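Local atomic coordinates of 3,6-diketocamphane 1,6-monooxygenase (Pseudomonas putida, PDB entry 4UWM), a protein that oxidises (1S,4S)-bornane-2,5-dione to its lactone with reduced FMN and molecular oxygen, a type II Baeyer-Villiger step in the breakdown of (-)-camphor. Residues Ala2-His10 with Ser29-Ser40; Arg17-Lys28 with His349-Phe359. One frame throughout, in Å; residues are numbered along the deposited sequence. Where two conformers were deposited one is given.

Contact 1: residues Ala2-His10 with Ser29-Ser40. With FMN (flavin mononucleotide), chain C.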
loop_
_atom_site.group_PDB
_atom_site.type_symbol
_atom_site.label_atom_id
_atom_site.label_comp_id
_atom_site.label_asym_id
_atom_site.label_seq_id
_atom_site.Cartn_x
_atom_site.Cartn_y
_atom_site.Cartn_z
ATOM N N ALA A 2 -17.488 -19.905 20.800
ATOM C CA ALA A 2 -17.082 -20.797 19.716
ATOM C C ALA A 2 -15.678 -20.479 19.185
ATOM O O ALA A 2 -15.208 -19.339 19.274
ATOM C CB ALA A 2 -18.111 -20.762 18.586
ATOM N N MET A 3 -15.008 -21.503 18.661
ATOM C CA MET A 3 -13.780 -21.338 17.878
ATOM C C MET A 3 -14.139 -20.545 16.619
ATOM O O MET A 3 -15.171 -20.814 15.988
ATOM C CB MET A 3 -13.213 -22.708 17.499
ATOM C CG MET A 3 -11.896 -22.682 16.734
ATOM S SD MET A 3 -11.529 -24.223 15.878
ATOM C CE MET A 3 -12.831 -24.231 14.641
ATOM N N GLU A 4 -13.311 -19.552 16.278
ATOM C CA GLU A 4 -13.569 -18.731 15.091
ATOM C C GLU A 4 -12.979 -19.379 13.845
ATOM O O GLU A 4 -12.052 -20.196 13.955
ATOM C CB GLU A 4 -12.996 -17.320 15.267
ATOM C CG GLU A 4 -13.658 -16.468 16.334
ATOM C CD GLU A 4 -15.067 -15.996 15.972
ATOM O OE1 GLU A 4 -15.520 -16.189 14.828
ATOM O OE2 GLU A 4 -15.737 -15.414 16.844
ATOM N N THR A 5 -13.520 -19.021 12.672
ATOM C CA THR A 5 -12.911 -19.387 11.394
ATOM C C THR A 5 -12.090 -18.190 10.858
ATOM O O THR A 5 -12.557 -17.048 10.887
ATOM C CB THR A 5 -13.962 -19.815 10.339
ATOM O OG1 THR A 5 -14.777 -20.860 10.876
ATOM C CG2 THR A 5 -13.288 -20.371 9.063
ATOM N N GLY A 6 -10.869 -18.472 10.401
ATOM C CA GLY A 6 -10.016 -17.475 9.735
ATOM C C GLY A 6 -9.535 -17.957 8.380
ATOM O O GLY A 6 -9.630 -19.150 8.062
ATOM N N LEU A 7 -9.047 -17.025 7.562
ATOM C CA LEU A 7 -8.469 -17.368 6.271
ATOM C C LEU A 7 -7.031 -16.877 6.277
ATOM O O LEU A 7 -6.760 -15.790 6.784
ATOM C CB LEU A 7 -9.286 -16.707 5.158
ATOM C CG LEU A 7 -9.072 -17.124 3.706
ATOM C CD1 LEU A 7 -9.524 -18.569 3.443
ATOM C CD2 LEU A 7 -9.794 -16.151 2.793
ATOM N N ILE A 8 -6.098 -17.707 5.814
ATOM C CA ILE A 8 -4.743 -17.246 5.571
ATOM C C ILE A 8 -4.424 -17.330 4.066
ATOM O O ILE A 8 -4.584 -18.372 3.436
ATOM C CB ILE A 8 -3.664 -17.865 6.502
ATOM C CG1 ILE A 8 -2.286 -17.221 6.218
ATOM C CG2 ILE A 8 -3.612 -19.389 6.408
ATOM C CD1 ILE A 8 -1.258 -17.412 7.305
ATOM N N PHE A 9 -4.010 -16.197 3.512
ATOM C CA PHE A 9 -3.786 -16.013 2.079
ATOM C C PHE A 9 -2.296 -15.758 1.901
ATOM O O PHE A 9 -1.820 -14.598 1.943
ATOM C CB PHE A 9 -4.617 -14.822 1.627
ATOM C CG PHE A 9 -4.847 -14.728 0.139
ATOM C CD1 PHE A 9 -5.676 -15.631 -0.523
ATOM C CD2 PHE A 9 -4.301 -13.671 -0.584
ATOM C CE1 PHE A 9 -5.906 -15.500 -1.896
ATOM C CE2 PHE A 9 -4.518 -13.531 -1.935
ATOM C CZ PHE A 9 -5.313 -14.454 -2.604
ATOM N N HIS A 10 -1.556 -16.839 1.696
ATOM C CA HIS A 10 -0.108 -16.747 1.540
ATOM C C HIS A 10 0.464 -15.852 0.439
ATOM O O HIS A 10 1.441 -15.143 0.696
ATOM C CB HIS A 10 0.583 -18.107 1.573
ATOM C CG HIS A 10 0.874 -18.564 2.955
ATOM N ND1 HIS A 10 0.038 -19.408 3.651
ATOM C CD2 HIS A 10 1.879 -18.241 3.804
ATOM C CE1 HIS A 10 0.528 -19.605 4.861
ATOM N NE2 HIS A 10 1.643 -18.910 4.979
ATOM N N SER A 29 -11.796 -13.113 -2.541
ATOM C CA SER A 29 -11.646 -13.961 -1.365
ATOM C C SER A 29 -12.049 -13.209 -0.097
ATOM O O SER A 29 -12.767 -13.758 0.735
ATOM C CB SER A 29 -10.212 -14.480 -1.235
ATOM O OG SER A 29 -9.959 -15.567 -2.119
ATOM N N ALA A 30 -11.605 -11.947 0.037
ATOM C CA ALA A 30 -11.934 -11.149 1.220
ATOM C C ALA A 30 -13.453 -10.911 1.333
ATOM O O ALA A 30 -14.030 -11.063 2.417
ATOM C CB ALA A 30 -11.193 -9.812 1.175
ATOM N N VAL A 31 -14.077 -10.528 0.222
ATOM C CA VAL A 31 -15.536 -10.307 0.167
ATOM C C VAL A 31 -16.323 -11.587 0.543
ATOM O O VAL A 31 -17.221 -11.538 1.386
ATOM C CB VAL A 31 -15.992 -9.758 -1.210
ATOM C CG1 VAL A 31 -17.515 -9.660 -1.304
ATOM C CG2 VAL A 31 -15.374 -8.393 -1.469
ATOM N N GLN A 32 -15.954 -12.729 -0.036
ATOM C CA GLN A 32 -16.693 -13.972 0.208
ATOM C C GLN A 32 -16.520 -14.410 1.664
ATOM O O GLN A 32 -17.485 -14.848 2.288
ATOM C CB GLN A 32 -16.259 -15.078 -0.767
ATOM C CG GLN A 32 -17.114 -16.349 -0.745
ATOM C CD GLN A 32 -16.741 -17.329 0.367
ATOM O OE1 GLN A 32 -15.616 -17.337 0.890
ATOM N NE2 GLN A 32 -17.690 -18.178 0.724
ATOM N N ALA A 33 -15.298 -14.287 2.206
ATOM C CA ALA A 33 -15.050 -14.682 3.591
ATOM C C ALA A 33 -15.869 -13.811 4.539
ATOM O O ALA A 33 -16.483 -14.322 5.485
ATOM C CB ALA A 33 -13.557 -14.640 3.927
ATOM N N ASP A 34 -15.896 -12.500 4.271
ATOM C CA ASP A 34 -16.724 -11.574 5.029
ATOM C C ASP A 34 -18.213 -11.999 4.973
ATOM O O ASP A 34 -18.869 -12.016 6.009
ATOM C CB ASP A 34 -16.548 -10.145 4.487
ATOM C CG ASP A 34 -17.234 -9.092 5.328
ATOM O OD1 ASP A 34 -16.998 -9.012 6.563
ATOM O OD2 ASP A 34 -17.977 -8.285 4.729
ATOM N N SER A 35 -18.709 -12.346 3.777
ATOM C CA SER A 35 -20.125 -12.709 3.574
ATOM C C SER A 35 -20.568 -13.953 4.364
ATOM O O SER A 35 -21.735 -14.074 4.714
ATOM C CB SER A 35 -20.430 -12.907 2.088
ATOM O OG SER A 35 -19.893 -14.134 1.623
ATOM N N VAL A 36 -19.652 -14.869 4.642
ATOM C CA VAL A 36 -20.010 -16.097 5.361
ATOM C C VAL A 36 -19.495 -16.091 6.801
ATOM O O VAL A 36 -19.402 -17.142 7.426
ATOM C CB VAL A 36 -19.582 -17.389 4.612
ATOM C CG1 VAL A 36 -20.186 -17.424 3.217
ATOM C CG2 VAL A 36 -18.060 -17.531 4.535
ATOM N N GLY A 37 -19.140 -14.900 7.303
ATOM C CA GLY A 37 -18.798 -14.697 8.712
ATOM C C GLY A 37 -17.445 -15.200 9.161
ATOM O O GLY A 37 -17.236 -15.479 10.349
ATOM N N ILE A 38 -16.510 -15.328 8.223
ATOM C CA ILE A 38 -15.127 -15.590 8.608
ATOM C C ILE A 38 -14.593 -14.353 9.371
ATOM O O ILE A 38 -14.855 -13.215 9.000
ATOM C CB ILE A 38 -14.280 -16.060 7.403
ATOM C CG1 ILE A 38 -14.704 -17.496 7.034
ATOM C CG2 ILE A 38 -12.774 -16.003 7.703
ATOM C CD1 ILE A 38 -14.047 -18.066 5.781
ATOM N N ASP A 39 -13.914 -14.602 10.487
ATOM C CA ASP A 39 -13.562 -13.557 11.450
ATOM C C ASP A 39 -12.367 -12.679 10.998
ATOM O O ASP A 39 -12.342 -11.484 11.255
ATOM C CB ASP A 39 -13.182 -14.188 12.793
ATOM C CG ASP A 39 -12.895 -13.148 13.858
ATOM O OD1 ASP A 39 -13.769 -12.295 14.082
ATOM O OD2 ASP A 39 -11.793 -13.171 14.464
ATOM N N SER A 40 -11.377 -13.303 10.379
ATOM C CA SER A 40 -10.141 -12.605 10.025
ATOM C C SER A 40 -9.555 -13.151 8.731
ATOM O O SER A 40 -9.756 -14.317 8.392
ATOM C CB SER A 40 -9.122 -12.695 11.161
ATOM O OG SER A 40 -8.752 -14.031 11.404
HETATM N N1 FMN C . 5.757 -16.789 8.581
HETATM C C2 FMN C . 4.856 -15.764 8.593
HETATM O O2 FMN C . 5.162 -14.684 9.140
HETATM N N3 FMN C . 3.632 -15.866 8.042
HETATM C C4 FMN C . 3.212 -16.984 7.438
HETATM O O4 FMN C . 2.066 -17.024 6.945
HETATM C C4A FMN C . 4.131 -18.155 7.373
HETATM N N5 FMN C . 3.783 -19.318 6.776
HETATM C C5A FMN C . 4.634 -20.374 6.727
HETATM C C6 FMN C . 4.239 -21.561 6.106
HETATM C C7 FMN C . 5.100 -22.657 6.046
HETATM C C7M FMN C . 4.654 -23.929 5.370
HETATM C C8 FMN C . 6.458 -22.549 6.656
HETATM C C8M FMN C . 7.428 -23.697 6.621
HETATM C C9 FMN C . 6.854 -21.367 7.277
HETATM C C9A FMN C . 5.997 -20.271 7.341
HETATM N N10 FMN C . 6.393 -19.065 7.978
HETATM C C10 FMN C . 5.472 -17.985 8.001
HETATM C "C1'" FMN C . 7.737 -18.935 8.571
HETATM C "C2'" FMN C . 7.727 -19.210 10.068
HETATM O "O2'" FMN C . 6.658 -18.465 10.648
HETATM C "C3'" FMN C . 9.049 -18.794 10.706
HETATM O "O3'" FMN C . 9.915 -19.937 10.746
HETATM C "C4'" FMN C . 8.821 -18.218 12.106
HETATM O "O4'" FMN C . 8.368 -16.861 12.015
HETATM C "C5'" FMN C . 10.054 -18.293 13.000
HETATM O "O5'" FMN C . 9.896 -19.483 13.760
HETATM P P FMN C . 10.757 -19.836 15.062
HETATM O O1P FMN C . 10.979 -18.565 15.820
HETATM O O2P FMN C . 9.818 -20.788 15.741
HETATM O O3P FMN C . 12.002 -20.455 14.492
HETATM O O HOH W 1 -15.641 -17.132 12.348
#

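Contact 2: residues Arg17-Lys28 with His349-Phe359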
loop_
_atom_site.group_PDB
_atom_site.type_symbol
_atom_site.label_atom_id
_atom_site.label_comp_id
_atom_site.label_asym_id
_atom_site.label_seq_id
_atom_site.Cartn_x
_atom_site.Cartn_y
_atom_site.Cartn_z
ATOM N N ARG A 17 0.291 -17.175 -12.962
ATOM C CA ARG A 17 -0.744 -16.204 -12.615
ATOM C C ARG A 17 -0.165 -14.781 -12.673
ATOM O O ARG A 17 0.971 -14.547 -12.251
ATOM C CB ARG A 17 -1.319 -16.472 -11.218
ATOM C CG ARG A 17 -2.115 -17.754 -11.063
ATOM C CD ARG A 17 -3.388 -17.732 -11.873
ATOM N NE ARG A 17 -4.387 -18.601 -11.284
ATOM C CZ ARG A 17 -5.492 -18.982 -11.903
ATOM N NH1 ARG A 17 -5.722 -18.575 -13.134
ATOM N NH2 ARG A 17 -6.367 -19.746 -11.285
ATOM N N SER A 18 -0.941 -13.831 -13.189
ATOM C CA SER A 18 -0.454 -12.444 -13.257
ATOM C C SER A 18 -0.687 -11.738 -11.917
ATOM O O SER A 18 -1.410 -12.246 -11.068
ATOM C CB SER A 18 -1.171 -11.680 -14.359
ATOM O OG SER A 18 -2.520 -11.521 -13.973
ATOM N N ALA A 19 -0.063 -10.585 -11.743
ATOM C CA ALA A 19 -0.332 -9.740 -10.573
ATOM C C ALA A 19 -1.808 -9.335 -10.532
ATOM O O ALA A 19 -2.438 -9.384 -9.478
ATOM C CB ALA A 19 0.585 -8.524 -10.569
ATOM N N ARG A 20 -2.400 -8.982 -11.687
ATOM C CA ARG A 20 -3.811 -8.603 -11.676
ATOM C C ARG A 20 -4.745 -9.728 -11.226
ATOM O O ARG A 20 -5.680 -9.487 -10.459
ATOM C CB ARG A 20 -4.261 -8.004 -13.027
ATOM C CG ARG A 20 -5.641 -7.359 -12.974
ATOM C CD ARG A 20 -6.074 -6.898 -14.371
ATOM N NE ARG A 20 -7.159 -5.924 -14.291
ATOM C CZ ARG A 20 -8.436 -6.233 -14.084
ATOM N NH1 ARG A 20 -8.809 -7.499 -13.947
ATOM N NH2 ARG A 20 -9.349 -5.274 -14.018
ATOM N N GLN A 21 -4.497 -10.946 -11.707
ATOM C CA GLN A 21 -5.321 -12.099 -11.337
ATOM C C GLN A 21 -5.189 -12.395 -9.839
ATOM O O GLN A 21 -6.168 -12.701 -9.172
ATOM C CB GLN A 21 -4.895 -13.338 -12.132
ATOM C CG GLN A 21 -5.270 -13.334 -13.617
ATOM C CD GLN A 21 -4.621 -14.507 -14.348
ATOM O OE1 GLN A 21 -3.430 -14.813 -14.169
ATOM N NE2 GLN A 21 -5.413 -15.181 -15.168
ATOM N N THR A 22 -3.970 -12.303 -9.325
ATOM C CA THR A 22 -3.706 -12.583 -7.912
ATOM C C THR A 22 -4.476 -11.585 -7.050
ATOM O O THR A 22 -5.105 -11.952 -6.050
ATOM C CB THR A 22 -2.184 -12.498 -7.650
ATOM O OG1 THR A 22 -1.530 -13.496 -8.430
ATOM C CG2 THR A 22 -1.819 -12.701 -6.176
ATOM N N PHE A 23 -4.377 -10.317 -7.428
ATOM C CA PHE A 23 -5.025 -9.210 -6.707
ATOM C C PHE A 23 -6.551 -9.360 -6.737
ATOM O O PHE A 23 -7.217 -9.273 -5.696
ATOM C CB PHE A 23 -4.537 -7.868 -7.272
ATOM C CG PHE A 23 -4.654 -6.708 -6.304
ATOM C CD1 PHE A 23 -3.808 -6.628 -5.200
ATOM C CD2 PHE A 23 -5.594 -5.687 -6.517
ATOM C CE1 PHE A 23 -3.890 -5.550 -4.322
ATOM C CE2 PHE A 23 -5.691 -4.616 -5.644
ATOM C CZ PHE A 23 -4.839 -4.557 -4.531
ATOM N N ASP A 24 -7.095 -9.681 -7.915
ATOM C CA ASP A 24 -8.529 -9.955 -8.080
ATOM C C ASP A 24 -9.015 -11.110 -7.191
ATOM O O ASP A 24 -10.022 -10.979 -6.483
ATOM C CB ASP A 24 -8.844 -10.219 -9.572
ATOM C CG ASP A 24 -10.351 -10.143 -9.888
ATOM O OD1 ASP A 24 -11.091 -9.345 -9.264
ATOM O OD2 ASP A 24 -10.782 -10.889 -10.785
ATOM N N TRP A 25 -8.278 -12.217 -7.192
ATOM C CA TRP A 25 -8.591 -13.361 -6.341
ATOM C C TRP A 25 -8.567 -13.006 -4.836
ATOM O O TRP A 25 -9.453 -13.420 -4.061
ATOM C CB TRP A 25 -7.628 -14.521 -6.656
ATOM C CG TRP A 25 -7.814 -15.797 -5.798
ATOM C CD1 TRP A 25 -6.828 -16.536 -5.194
ATOM C CD2 TRP A 25 -9.039 -16.490 -5.536
ATOM N NE1 TRP A 25 -7.379 -17.619 -4.535
ATOM C CE2 TRP A 25 -8.732 -17.607 -4.732
ATOM C CE3 TRP A 25 -10.380 -16.255 -5.882
ATOM C CZ2 TRP A 25 -9.720 -18.516 -4.285
ATOM C CZ3 TRP A 25 -11.364 -17.151 -5.422
ATOM C CH2 TRP A 25 -11.020 -18.267 -4.632
ATOM N N GLY A 26 -7.561 -12.234 -4.429
ATOM C CA GLY A 26 -7.510 -11.753 -3.042
ATOM C C GLY A 26 -8.731 -10.949 -2.624
ATOM O O GLY A 26 -9.286 -11.200 -1.548
ATOM N N ILE A 27 -9.152 -10.004 -3.458
ATOM C CA ILE A 27 -10.321 -9.158 -3.150
ATOM C C ILE A 27 -11.607 -10.014 -3.122
ATOM O O ILE A 27 -12.395 -9.914 -2.177
ATOM C CB ILE A 27 -10.482 -7.965 -4.129
ATOM C CG1 ILE A 27 -9.291 -6.978 -4.020
ATOM C CG2 ILE A 27 -11.806 -7.208 -3.869
ATOM C CD1 ILE A 27 -9.224 -5.966 -5.167
ATOM N N LYS A 28 -11.797 -10.852 -4.152
ATOM C CA LYS A 28 -12.950 -11.756 -4.186
ATOM C C LYS A 28 -12.972 -12.668 -2.966
ATOM O O LYS A 28 -14.046 -12.926 -2.397
ATOM C CB LYS A 28 -13.010 -12.522 -5.520
ATOM C CG LYS A 28 -13.382 -11.612 -6.685
ATOM C CD LYS A 28 -13.267 -12.267 -8.058
ATOM C CE LYS A 28 -13.707 -11.286 -9.144
ATOM N NZ LYS A 28 -13.408 -11.770 -10.521
ATOM N N HIS A 349 -6.254 -21.610 -1.198
ATOM C CA HIS A 349 -5.556 -22.123 -2.373
ATOM C C HIS A 349 -6.068 -21.523 -3.682
ATOM O O HIS A 349 -7.049 -20.803 -3.687
ATOM C CB HIS A 349 -5.576 -23.654 -2.376
ATOM C CG HIS A 349 -4.493 -24.234 -1.538
ATOM N ND1 HIS A 349 -3.222 -24.453 -2.020
ATOM C CD2 HIS A 349 -4.456 -24.539 -0.222
ATOM C CE1 HIS A 349 -2.463 -24.930 -1.050
ATOM N NE2 HIS A 349 -3.192 -25.004 0.048
ATOM N N ASP A 350 -5.390 -21.806 -4.787
ATOM C CA ASP A 350 -5.704 -21.142 -6.043
ATOM C C ASP A 350 -6.954 -21.745 -6.710
ATOM O O ASP A 350 -6.838 -22.595 -7.600
ATOM C CB ASP A 350 -4.506 -21.185 -6.996
ATOM C CG ASP A 350 -4.706 -20.323 -8.230
ATOM O OD1 ASP A 350 -5.828 -19.877 -8.489
ATOM O OD2 ASP A 350 -3.726 -20.098 -8.939
ATOM N N TYR A 351 -8.114 -21.266 -6.267
ATOM C CA TYR A 351 -9.427 -21.610 -6.812
ATOM C C TYR A 351 -10.028 -20.493 -7.650
ATOM O O TYR A 351 -11.247 -20.455 -7.908
ATOM C CB TYR A 351 -10.377 -21.931 -5.668
ATOM C CG TYR A 351 -10.369 -23.378 -5.264
ATOM C CD1 TYR A 351 -11.151 -24.321 -5.950
ATOM C CD2 TYR A 351 -9.606 -23.810 -4.186
ATOM C CE1 TYR A 351 -11.158 -25.658 -5.567
ATOM C CE2 TYR A 351 -9.606 -25.140 -3.796
ATOM C CZ TYR A 351 -10.391 -26.054 -4.484
ATOM O OH TYR A 351 -10.372 -27.363 -4.088
ATOM N N TYR A 352 -9.166 -19.589 -8.095
ATOM C CA TYR A 352 -9.599 -18.415 -8.825
ATOM C C TYR A 352 -10.409 -18.770 -10.087
ATOM O O TYR A 352 -11.373 -18.068 -10.396
ATOM C CB TYR A 352 -8.388 -17.596 -9.239
ATOM C CG TYR A 352 -8.691 -16.304 -9.961
ATOM C CD1 TYR A 352 -9.563 -15.353 -9.425
ATOM C CD2 TYR A 352 -8.072 -16.017 -11.172
ATOM C CE1 TYR A 352 -9.804 -14.152 -10.074
ATOM C CE2 TYR A 352 -8.316 -14.825 -11.828
ATOM C CZ TYR A 352 -9.162 -13.890 -11.267
ATOM O OH TYR A 352 -9.377 -12.699 -11.925
ATOM N N ASP A 353 -10.018 -19.838 -10.792
ATOM C CA ASP A 353 -10.742 -20.252 -12.041
ATOM C C ASP A 353 -12.142 -20.792 -11.813
ATOM O O ASP A 353 -13.014 -20.643 -12.675
ATOM C CB ASP A 353 -9.951 -21.274 -12.851
ATOM C CG ASP A 353 -8.728 -20.682 -13.513
ATOM O OD1 ASP A 353 -8.689 -19.455 -13.715
ATOM O OD2 ASP A 353 -7.808 -21.449 -13.862
ATOM N N ASP A 354 -12.368 -21.419 -10.666
ATOM C CA ASP A 354 -13.593 -22.125 -10.422
ATOM C C ASP A 354 -13.815 -22.195 -8.916
ATOM O O ASP A 354 -13.573 -23.223 -8.293
ATOM C CB ASP A 354 -13.479 -23.514 -11.086
ATOM C CG ASP A 354 -14.733 -24.350 -10.973
ATOM O OD1 ASP A 354 -15.828 -23.821 -10.681
ATOM O OD2 ASP A 354 -14.596 -25.573 -11.187
ATOM N N PRO A 355 -14.272 -21.082 -8.320
ATOM C CA PRO A 355 -14.306 -21.016 -6.852
ATOM C C PRO A 355 -15.495 -21.641 -6.141
ATOM O O PRO A 355 -15.435 -21.800 -4.921
ATOM C CB PRO A 355 -14.257 -19.514 -6.562
ATOM C CG PRO A 355 -14.805 -18.881 -7.787
ATOM C CD PRO A 355 -14.405 -19.751 -8.940
ATOM N N ALA A 356 -16.543 -22.018 -6.880
ATOM C CA ALA A 356 -17.760 -22.575 -6.265
ATOM C C ALA A 356 -17.562 -23.646 -5.165
ATOM O O ALA A 356 -18.109 -23.492 -4.062
ATOM C CB ALA A 356 -18.753 -23.041 -7.333
ATOM N N PRO A 357 -16.784 -24.723 -5.445
ATOM C CA PRO A 357 -16.606 -25.735 -4.403
ATOM C C PRO A 357 -15.774 -25.248 -3.203
ATOM O O PRO A 357 -15.962 -25.723 -2.076
ATOM C CB PRO A 357 -15.898 -26.883 -5.132
ATOM C CG PRO A 357 -15.314 -26.293 -6.357
ATOM C CD PRO A 357 -16.163 -25.127 -6.725
ATOM N N TRP A 358 -14.879 -24.295 -3.449
ATOM C CA TRP A 358 -14.059 -23.689 -2.385
ATOM C C TRP A 358 -14.903 -22.748 -1.493
ATOM O O TRP A 358 -14.894 -22.849 -0.260
ATOM C CB TRP A 358 -12.843 -22.994 -3.023
ATOM C CG TRP A 358 -12.025 -22.184 -2.082
ATOM C CD1 TRP A 358 -11.955 -20.812 -2.019
ATOM C CD2 TRP A 358 -11.164 -22.677 -1.059
ATOM N NE1 TRP A 358 -11.104 -20.428 -1.013
ATOM C CE2 TRP A 358 -10.605 -21.546 -0.401
ATOM C CE3 TRP A 358 -10.805 -23.963 -0.626
ATOM C CZ2 TRP A 358 -9.717 -21.667 0.657
ATOM C CZ3 TRP A 358 -9.907 -24.081 0.428
ATOM C CH2 TRP A 358 -9.371 -22.935 1.058
ATOM N N PHE A 359 -15.655 -21.856 -2.117
ATOM C CA PHE A 359 -16.621 -21.021 -1.406
ATOM C C PHE A 359 -17.648 -21.804 -0.548
ATOM O O PHE A 359 -17.928 -21.422 0.602
ATOM C CB PHE A 359 -17.316 -20.081 -2.395
ATOM C CG PHE A 359 -16.420 -18.985 -2.933
ATOM C CD1 PHE A 359 -15.177 -18.702 -2.338
ATOM C CD2 PHE A 359 -16.836 -18.194 -4.005
ATOM C CE1 PHE A 359 -14.367 -17.672 -2.825
ATOM C CE2 PHE A 359 -16.031 -17.167 -4.491
ATOM C CZ PHE A 359 -14.794 -16.906 -3.896
#

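Contact 1: residues Ala2-His10 with Ser29-Ser40
Leu7, Thr5 and Ile38 bury the most surface where strand 4-9 meets the end of helix 19-35 and the turn after it. Leu7 sends CG anti to its own N (chi1 -168°), which carries CD2 to the helix, 4.2 Å from Ala33 CB, while its CB lies near Ile38 CG2. Thr5 and Ile38 cross at a slant: Thr5 CG2 comes 3.8 Å from Ile38 CG1, and Ile38 CG2, the other branch, lies against Thr5 O and Gly6 CA. Two backbone bonds fix the alignment: Asp39 N donates to Thr5 O at 2.8 Å, and Leu7 N donates to Ser40 O at 2.9 Å. The helix stops in a Schellman motif, with Gly37 at positive phi and Ile38 N bonded to Ala33 O, so the chain turns back toward the strand. A water accepts from Thr5 N and lies within bonding distance of Glu4 OE1 and Gly37 O. Beside it the carboxylates of Glu4 and Asp39 stack, planes 28° apart, with Glu4 OE1 4.3 Å from Asp39 OD1; these like charges would probably raise each other's proton affinity.

Just past the other end of the strand, His10 NE2 donates to FMN N5 at 2.8 Å, while its ND1 is bonded to Glu347. An alanine in place of His10 would remove both bonds and is likely to leave flavin N5 without this donor and Glu347 without its imidazole partner. The contact belongs to a right-handed beta-alpha-beta unit of the TIM-barrel fold: strand 4-9 runs between the parallel strands 40-43 and 343-347, helix 19-35 packs outside them, and helix 356-369 adds Ile365 against Thr5.

Contact 2: residues Arg17-Lys28 with His349-Phe359
An aromatic cluster and a salt-bridge network join the start of helix 19-35, with Arg17 just before it, to the loop leading into helix 356-369 and that helix's first turn. Trp25 is central: Tyr352 CA sits over its six-membered ring, 3.9 Å from the centroid and 18° off the normal, a CH-pi contact. The far rim of the indole meets Trp358 CD1 and Phe359 CZ, the latter 3.8 Å from Trp25 CZ3, and its NE1 makes a weak bond to His349 O. The Tyr352 side chain runs antiparallel alongside that of Trp25, CD1 3.5 Å from Trp25 CB, and its OH donates to Asp24 OD2 at 2.6 Å on the anti lone pair. Lys28 NZ reaches the same oxygen on its syn side. Arg17 bends at chi2 (-66°) and holds Asp350 through two nitrogens, NE to OD2 and NH2 to OD1, both 2.9 Å. Its NH1 reaches Asp353 OD1 at 3.1 Å, from above that carboxylate's plane, and Tyr352 CD2 lies over the rim of one guanidinium face. Arg14 adds a second positive charge, bridging Asp353. Two carboxylates thus share Arg17, which should hold the guanidinium against rotation and probably keeps both acids ionised.

From the N terminus, strand 4-9 comes first; segment 17-28 then opens helix 19-35, whose end and following turn supply segment 29-40. Contact 1 therefore closes a short loop, 18 residues between its segments, within one beta-alpha-beta unit. Contact 2 spans 320 residues, bringing the start of the same helix to the loop before the last helix, 356-369, and so joins the beginning of the barrel to its end. The segments alternate along the chain, so the two closures cross rather than nest. Their centres lie about 15 Å apart, and they touch directly: Phe9 CE1 is 3.6 Å from Trp25 CD1, and Leu7 also approaches Trp358.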